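Local coordinates for Tat-secreted protein Rv2525c (Mycobacterium tuberculosis, PDB 4PMQ) that is a Tat-secreted protein that may act as a peptidoglycan hydrolase with glycosidase activity and shows esterase activity in vitro toward p-nitrophenyl esters, at residues C65-Y68 against A74-L77; A103-S108 against S131-Q136; Q121-L126 against V151-G156. All blocks are in the same frame, centred on the assembly; numbering follows the deposited sequence.

Contact 1. Residues C65-Y68 against A74-L77; sequences CYQY and ADWL
The carboxylate of D75 is gripped by two consecutive backbone amides of the turn that follows strand 61-66. Y68 N donates to D75 OD2 at 3.0 Å, and with an N-H...O angle of 175° the bond is almost straight; it enters on the syn lone pair, the side that faces OD1. The other oxygen, OD1, takes the amide of G69, so each oxygen has an N-H of its own. D75 reaches across because its CB points at 65-68 and its CG stands beside the backbone N, anti to the carbonyl carbon (chi1 -58°). Around this bond the packing is carbon against oxygen. The Y66 ring presents its edge, CE1 lying 3.6 Å from D75 OD2 near the ring plane, with ring and carboxylate planes turned 57° apart. Q67 CA comes equally near to OD2, and Y68 CB lies 3.4 Å from D75 OD1. The Y68 ring then runs off at about a right angle to the D75 side chain, while the Y66 hydroxyl is bonded to H86 and Y125 packs against D75. The contact ties the C-terminal end of a parallel strand, in a fold of the TIM-barrel clan, to the loop leading into helix 79-96. On the same turn, Q67 NE2 bonds D110 OD2 and Q67 OE1 a glycerol, probably from the crystallisation liquor, which may mark a pocket. An N-H on each oxygen fixes the rotation of the D75 carboxylate and ties the backbone at 68-69 to this side chain.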
# COMPACT_ATOMS: atom_id res chain seq x y z
N CYS A 65 -3.59 -0.42 -1.46
CA CYS A 65 -2.29 0.16 -1.76
C CYS A 65 -2.13 0.23 -3.27
O CYS A 65 -2.82 -0.48 -4.00
CB CYS A 65 -1.16 -0.61 -1.11
SG CYS A 65 -0.95 -2.28 -1.77
N TYR A 66 -1.26 1.09 -3.71
CA TYR A 66 -1.07 1.28 -5.14
C TYR A 66 0.37 1.14 -5.51
O TYR A 66 1.19 1.87 -4.97
CB TYR A 66 -1.56 2.69 -5.55
CG TYR A 66 -1.53 2.91 -7.05
CD1 TYR A 66 -0.34 3.26 -7.70
CD2 TYR A 66 -2.68 2.76 -7.82
CE1 TYR A 66 -0.29 3.41 -9.08
CE2 TYR A 66 -2.64 2.89 -9.21
CZ TYR A 66 -1.45 3.22 -9.83
OH TYR A 66 -1.40 3.40 -11.19
N GLN A 67 0.67 0.30 -6.49
CA GLN A 67 2.01 0.21 -7.08
C GLN A 67 1.85 -0.31 -8.47
O GLN A 67 1.41 -1.45 -8.65
CB GLN A 67 2.99 -0.65 -6.28
CG GLN A 67 4.40 -0.53 -6.89
CD GLN A 67 5.51 -1.21 -6.15
OE1 GLN A 67 5.38 -1.59 -4.99
NE2 GLN A 67 6.66 -1.31 -6.81
N TYR A 68 2.21 0.50 -9.45
CA TYR A 68 2.11 0.07 -10.84
C TYR A 68 3.51 -0.30 -11.35
O TYR A 68 3.73 -1.45 -11.71
CB TYR A 68 1.45 1.14 -11.72
CG TYR A 68 1.46 0.77 -13.19
CD1 TYR A 68 0.54 -0.14 -13.71
CD2 TYR A 68 2.36 1.36 -14.07
CE1 TYR A 68 0.56 -0.49 -15.07
CE2 TYR A 68 2.39 1.02 -15.43
CZ TYR A 68 1.47 0.12 -15.93
OH TYR A 68 1.51 -0.19 -17.28
N ALA A 74 9.51 3.29 -11.53
CA ALA A 74 8.82 3.61 -10.28
C ALA A 74 7.81 4.73 -10.52
O ALA A 74 8.11 5.66 -11.30
CB ALA A 74 9.82 4.02 -9.20
N ASP A 75 6.62 4.62 -9.91
CA ASP A 75 5.53 5.56 -10.16
C ASP A 75 5.90 7.00 -9.88
O ASP A 75 5.45 7.89 -10.60
CB ASP A 75 4.29 5.19 -9.34
CG ASP A 75 3.78 3.79 -9.60
OD1 ASP A 75 3.85 3.35 -10.77
OD2 ASP A 75 3.27 3.16 -8.66
N TRP A 76 6.70 7.24 -8.81
CA TRP A 76 6.99 8.62 -8.38
C TRP A 76 8.03 9.36 -9.26
O TRP A 76 8.19 10.56 -9.10
CB TRP A 76 7.47 8.57 -6.92
CG TRP A 76 8.65 7.68 -6.71
CD1 TRP A 76 8.65 6.35 -6.37
CD2 TRP A 76 10.03 8.06 -6.81
NE1 TRP A 76 9.94 5.90 -6.23
CE2 TRP A 76 10.81 6.93 -6.49
CE3 TRP A 76 10.68 9.27 -7.12
CZ2 TRP A 76 12.20 6.99 -6.42
CZ3 TRP A 76 12.05 9.32 -7.04
CH2 TRP A 76 12.80 8.18 -6.73
N LEU A 77 8.70 8.66 -10.19
CA LEU A 77 9.72 9.34 -11.00
C LEU A 77 9.16 10.53 -11.78
O LEU A 77 9.85 11.54 -11.90
CB LEU A 77 10.42 8.37 -11.95
CG LEU A 77 11.27 7.30 -11.26
CD1 LEU A 77 11.80 6.30 -12.29
CD2 LEU A 77 12.46 7.93 -10.50

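Contact 2. Residues A103-S108 against S131-Q136; sequences APIYAS and SVIGHQ
I105 and I133 meet through methyl and methine carbons where strand 105-108 packs against the C-terminal end of helix 115-133, inside the beta-alpha-beta unit that strand 138-142 completes, a parallel repeat of the kind found in the TIM-barrel clan. The tight part is small and wholly apolar: I133 CD1 rests 4.1 Å from I105 CB and 4.2 Å from I105 CD1, the two side chains crossing at about a right angle. The I133 CB faces the strand, and its CG1 sits between the backbone N and the carbonyl carbon (chi1 64°); from there the extended end of the chain, with chi2 near 176°, carries CD1 inward as the leading atom. I105 starts out along the side of the contact, yet its end turns nearer. Further cover comes from W129 and H94 on I105 and from S91 on I133, so helices 79-96 and 115-133 both close over this spot. Outward the contact thins. P104 and Q136 have the nearest pair of CA atoms, 7.1 Å apart, but they approach only through P104 CB and the carbonyl O of Q136, at 4.4 Å, and the Q136 side chain lies on the exposed surface. No hydrogen bond spans the two segments. G134, the first residue to leave helical angles, has positive phi (103°) and turns the chain toward strand 138-142; its carbonyl bonds T138 OG1. On the helix-end side, a bound L-tartrate, probably from the crystallisation liquor, donates hydrogen bonds to two main-chain carbonyl oxygens, from tartrate O3 to V132 O and from tartrate O2 to I133 O.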
# COMPACT_ATOMS: atom_id res chain seq x y z
N ALA A 103 -12.02 5.39 2.90
CA ALA A 103 -10.79 4.63 3.10
C ALA A 103 -9.63 5.24 2.28
O ALA A 103 -9.85 5.61 1.12
CB ALA A 103 -11.01 3.17 2.70
N PRO A 104 -8.40 5.28 2.84
CA PRO A 104 -7.27 5.82 2.08
C PRO A 104 -6.73 4.83 1.07
O PRO A 104 -7.14 3.66 1.05
CB PRO A 104 -6.20 6.06 3.18
CG PRO A 104 -6.48 4.94 4.16
CD PRO A 104 -7.98 4.83 4.18
N ILE A 105 -5.75 5.29 0.27
CA ILE A 105 -5.00 4.42 -0.62
C ILE A 105 -3.54 4.70 -0.33
O ILE A 105 -3.10 5.88 -0.32
CB ILE A 105 -5.34 4.60 -2.11
CG1 ILE A 105 -6.83 4.34 -2.41
CG2 ILE A 105 -4.41 3.74 -3.02
CD1 ILE A 105 -7.27 4.89 -3.84
N TYR A 106 -2.80 3.65 -0.03
CA TYR A 106 -1.37 3.80 0.23
C TYR A 106 -0.58 3.82 -1.08
O TYR A 106 -0.41 2.75 -1.68
CB TYR A 106 -0.87 2.66 1.11
CG TYR A 106 -1.26 2.79 2.57
CD1 TYR A 106 -2.50 2.35 3.02
CD2 TYR A 106 -0.36 3.31 3.50
CE1 TYR A 106 -2.85 2.44 4.38
CE2 TYR A 106 -0.68 3.35 4.87
CZ TYR A 106 -1.93 2.94 5.30
OH TYR A 106 -2.21 2.97 6.66
N ALA A 107 -0.14 5.01 -1.52
CA ALA A 107 0.71 5.20 -2.71
C ALA A 107 2.11 4.64 -2.39
O ALA A 107 2.68 4.95 -1.33
CB ALA A 107 0.78 6.66 -3.08
N SER A 108 2.70 3.84 -3.31
CA SER A 108 3.99 3.22 -3.02
C SER A 108 5.22 3.99 -3.48
O SER A 108 5.32 4.45 -4.64
CB SER A 108 4.05 1.82 -3.60
OG SER A 108 2.99 1.08 -3.03
N SER A 131 -4.24 15.88 -4.32
CA SER A 131 -5.11 16.68 -5.16
C SER A 131 -6.19 15.84 -5.81
O SER A 131 -7.17 16.41 -6.27
CB SER A 131 -4.33 17.42 -6.23
OG SER A 131 -5.20 18.32 -6.91
N VAL A 132 -5.98 14.53 -5.92
CA VAL A 132 -6.97 13.69 -6.60
C VAL A 132 -7.93 13.09 -5.58
O VAL A 132 -9.16 13.27 -5.73
CB VAL A 132 -6.28 12.59 -7.44
CG1 VAL A 132 -7.31 11.58 -7.96
CG2 VAL A 132 -5.49 13.21 -8.60
N ILE A 133 -7.39 12.38 -4.55
CA ILE A 133 -8.26 11.73 -3.56
C ILE A 133 -8.35 12.48 -2.21
O ILE A 133 -9.21 12.13 -1.39
CB ILE A 133 -7.84 10.25 -3.36
CG1 ILE A 133 -6.42 10.13 -2.75
CG2 ILE A 133 -7.97 9.47 -4.67
CD1 ILE A 133 -6.05 8.63 -2.47
N GLY A 134 -7.50 13.49 -1.99
CA GLY A 134 -7.54 14.25 -0.74
C GLY A 134 -6.44 13.89 0.23
O GLY A 134 -6.03 12.74 0.30
N HIS A 135 -5.98 14.89 1.02
CA HIS A 135 -4.98 14.70 2.05
C HIS A 135 -5.38 13.54 2.99
O HIS A 135 -4.55 12.67 3.27
CB HIS A 135 -4.84 15.99 2.86
CG HIS A 135 -3.96 15.85 4.06
ND1 HIS A 135 -2.58 15.76 3.93
CD2 HIS A 135 -4.28 15.84 5.38
CE1 HIS A 135 -2.11 15.65 5.17
NE2 HIS A 135 -3.09 15.71 6.08
N GLN A 136 -6.64 13.55 3.46
CA GLN A 136 -7.10 12.53 4.42
C GLN A 136 -7.05 11.09 3.85
O GLN A 136 -6.96 10.13 4.63
CB GLN A 136 -8.51 12.85 4.92
CG GLN A 136 -8.47 13.91 6.02
CD GLN A 136 -9.81 14.12 6.68
OE1 GLN A 136 -10.51 13.18 7.06
NE2 GLN A 136 -10.19 15.37 6.89

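Contact 3. Residues Q121-L126 against V151-G156; sequences QIVPYL and VNDGLG
L155 drives its two methyls at helix 115-133 between V123 and L126, meeting V123 at about a right angle and L126 at a slant. Its CD1 does most of the touching: 3.8 Å from V123 CA, where it reaches the helix backbone itself, and 3.8 Å from L126 CB. The second methyl, CD2, also lies 3.8 Å from L126 CB, so that one methylene carbon is straddled by the fork of the leucine. L126 aims its CB at the incoming side chain, with CG beside its own backbone N (chi1 -69°), and its CD1 comes to 4.1 Å from L155 CD1. V123 stands to the side and offers CG2, 4.1 Å from L155 CD1. An off-staggered chi1 of -110° in L155, followed by an extended chi2 of -172°, carries the methyl fork to L126 CB and V123 CA. These contacts join two neighbouring helices of the parallel beta/alpha array, 115-133 and 144-153, which flank strand 138-142 in sequence. Helix 144-153 closes in a Schellman motif: G154 has positive phi, its N bonds V151 O at 3.0 Å, and the turn delivers L155 to the neighbouring helix. At the outer margin D153 crosses V123 at about a right angle and brings OD2 to 4.1 Å from V123 CG2, a plain van der Waals approach; the polar partner of OD2 is Y118 OH on helix 115-133. L155 also touches Y118, R127 and E130 of the same helix. E130 also makes a polar link, its OE2 accepting the backbone N-H of G156, just beyond the leucine.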
# COMPACT_ATOMS: atom_id res chain seq x y z
N GLN A 121 10.93 14.99 -6.78
CA GLN A 121 9.99 14.09 -7.47
C GLN A 121 8.87 13.56 -6.55
O GLN A 121 7.68 13.59 -6.92
CB GLN A 121 10.77 12.91 -8.07
CG GLN A 121 11.75 13.37 -9.19
CD GLN A 121 12.75 12.31 -9.63
OE1 GLN A 121 13.79 12.11 -8.99
NE2 GLN A 121 12.50 11.66 -10.78
N ILE A 122 9.22 13.04 -5.38
CA ILE A 122 8.21 12.41 -4.50
C ILE A 122 7.22 13.45 -3.93
O ILE A 122 6.03 13.15 -3.88
CB ILE A 122 8.87 11.59 -3.37
CG1 ILE A 122 9.68 10.44 -4.02
CG2 ILE A 122 7.79 11.04 -2.41
CD1 ILE A 122 10.62 9.70 -3.02
N VAL A 123 7.69 14.65 -3.55
CA VAL A 123 6.79 15.68 -3.02
C VAL A 123 5.72 16.02 -4.12
O VAL A 123 4.53 15.83 -3.83
CB VAL A 123 7.57 16.93 -2.51
CG1 VAL A 123 6.64 18.12 -2.31
CG2 VAL A 123 8.30 16.60 -1.21
N PRO A 124 6.06 16.39 -5.37
CA PRO A 124 4.97 16.68 -6.32
C PRO A 124 4.12 15.43 -6.58
O PRO A 124 2.91 15.56 -6.81
CB PRO A 124 5.68 17.17 -7.58
CG PRO A 124 7.13 16.90 -7.39
CD PRO A 124 7.39 16.74 -5.92
N TYR A 125 4.75 14.21 -6.58
CA TYR A 125 4.01 12.96 -6.80
C TYR A 125 2.90 12.78 -5.73
O TYR A 125 1.71 12.63 -6.06
CB TYR A 125 4.97 11.75 -6.77
CG TYR A 125 4.26 10.42 -6.96
CD1 TYR A 125 3.72 10.07 -8.19
CD2 TYR A 125 4.14 9.52 -5.90
CE1 TYR A 125 3.05 8.86 -8.37
CE2 TYR A 125 3.46 8.30 -6.07
CZ TYR A 125 2.90 7.99 -7.30
OH TYR A 125 2.21 6.81 -7.49
N LEU A 126 3.30 12.88 -4.45
CA LEU A 126 2.38 12.71 -3.32
C LEU A 126 1.36 13.88 -3.23
O LEU A 126 0.20 13.65 -2.85
CB LEU A 126 3.14 12.52 -2.01
CG LEU A 126 3.91 11.20 -1.86
CD1 LEU A 126 4.64 11.13 -0.52
CD2 LEU A 126 3.00 9.96 -2.03
N VAL A 151 5.95 13.36 6.94
CA VAL A 151 5.29 13.84 8.15
C VAL A 151 5.69 15.29 8.43
O VAL A 151 4.84 16.15 8.69
CB VAL A 151 5.60 12.95 9.37
CG1 VAL A 151 5.13 13.60 10.68
CG2 VAL A 151 4.97 11.58 9.20
N ASN A 152 7.00 15.57 8.35
CA ASN A 152 7.55 16.90 8.61
C ASN A 152 6.99 17.94 7.60
O ASN A 152 6.87 19.13 7.94
CB ASN A 152 9.07 16.84 8.54
CG ASN A 152 9.74 18.06 9.10
OD1 ASN A 152 9.36 18.56 10.15
ND2 ASN A 152 10.72 18.58 8.40
N ASP A 153 6.68 17.51 6.36
CA ASP A 153 6.09 18.38 5.32
C ASP A 153 4.56 18.42 5.33
O ASP A 153 3.97 19.13 4.50
CB ASP A 153 6.56 17.96 3.94
CG ASP A 153 8.01 18.34 3.68
OD1 ASP A 153 8.50 19.30 4.34
OD2 ASP A 153 8.63 17.75 2.76
N GLY A 154 3.94 17.62 6.19
CA GLY A 154 2.48 17.54 6.23
C GLY A 154 1.92 16.89 4.98
O GLY A 154 0.81 17.23 4.55
N LEU A 155 2.68 15.93 4.38
CA LEU A 155 2.28 15.19 3.20
C LEU A 155 1.78 13.82 3.60
O LEU A 155 2.52 13.07 4.27
CB LEU A 155 3.48 15.01 2.27
CG LEU A 155 3.55 15.74 0.99
CD1 LEU A 155 4.76 15.21 0.20
CD2 LEU A 155 2.26 15.56 0.16
N GLY A 156 0.55 13.50 3.22
CA GLY A 156 -0.03 12.21 3.54
C GLY A 156 -0.66 12.18 4.92
O GLY A 156 -0.34 13.02 5.79

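Contacts 1 and 2 sit on adjacent parallel strands, their centres about 13 Å apart, and are stitched by Y66 N to Y106 O and Y66 O to S108 OG, both 2.8 Å. Contact 3 shares helix 115-133 with contact 2, their centres about 12 Å apart, and A107 CB meets L126 CD2 at 4.1 Å. Contacts 1 and 3 lie about 14 Å apart by centres and join where L77 O meets Q121 NE2 at 2.9 Å and W76 packs on I122 and Y125. Q67 and S108 both bond glycerol, and tartrate lies about 4 Å from the Q67 and I133 side chains; both probably come from the crystallisation liquor, though they may mark pockets.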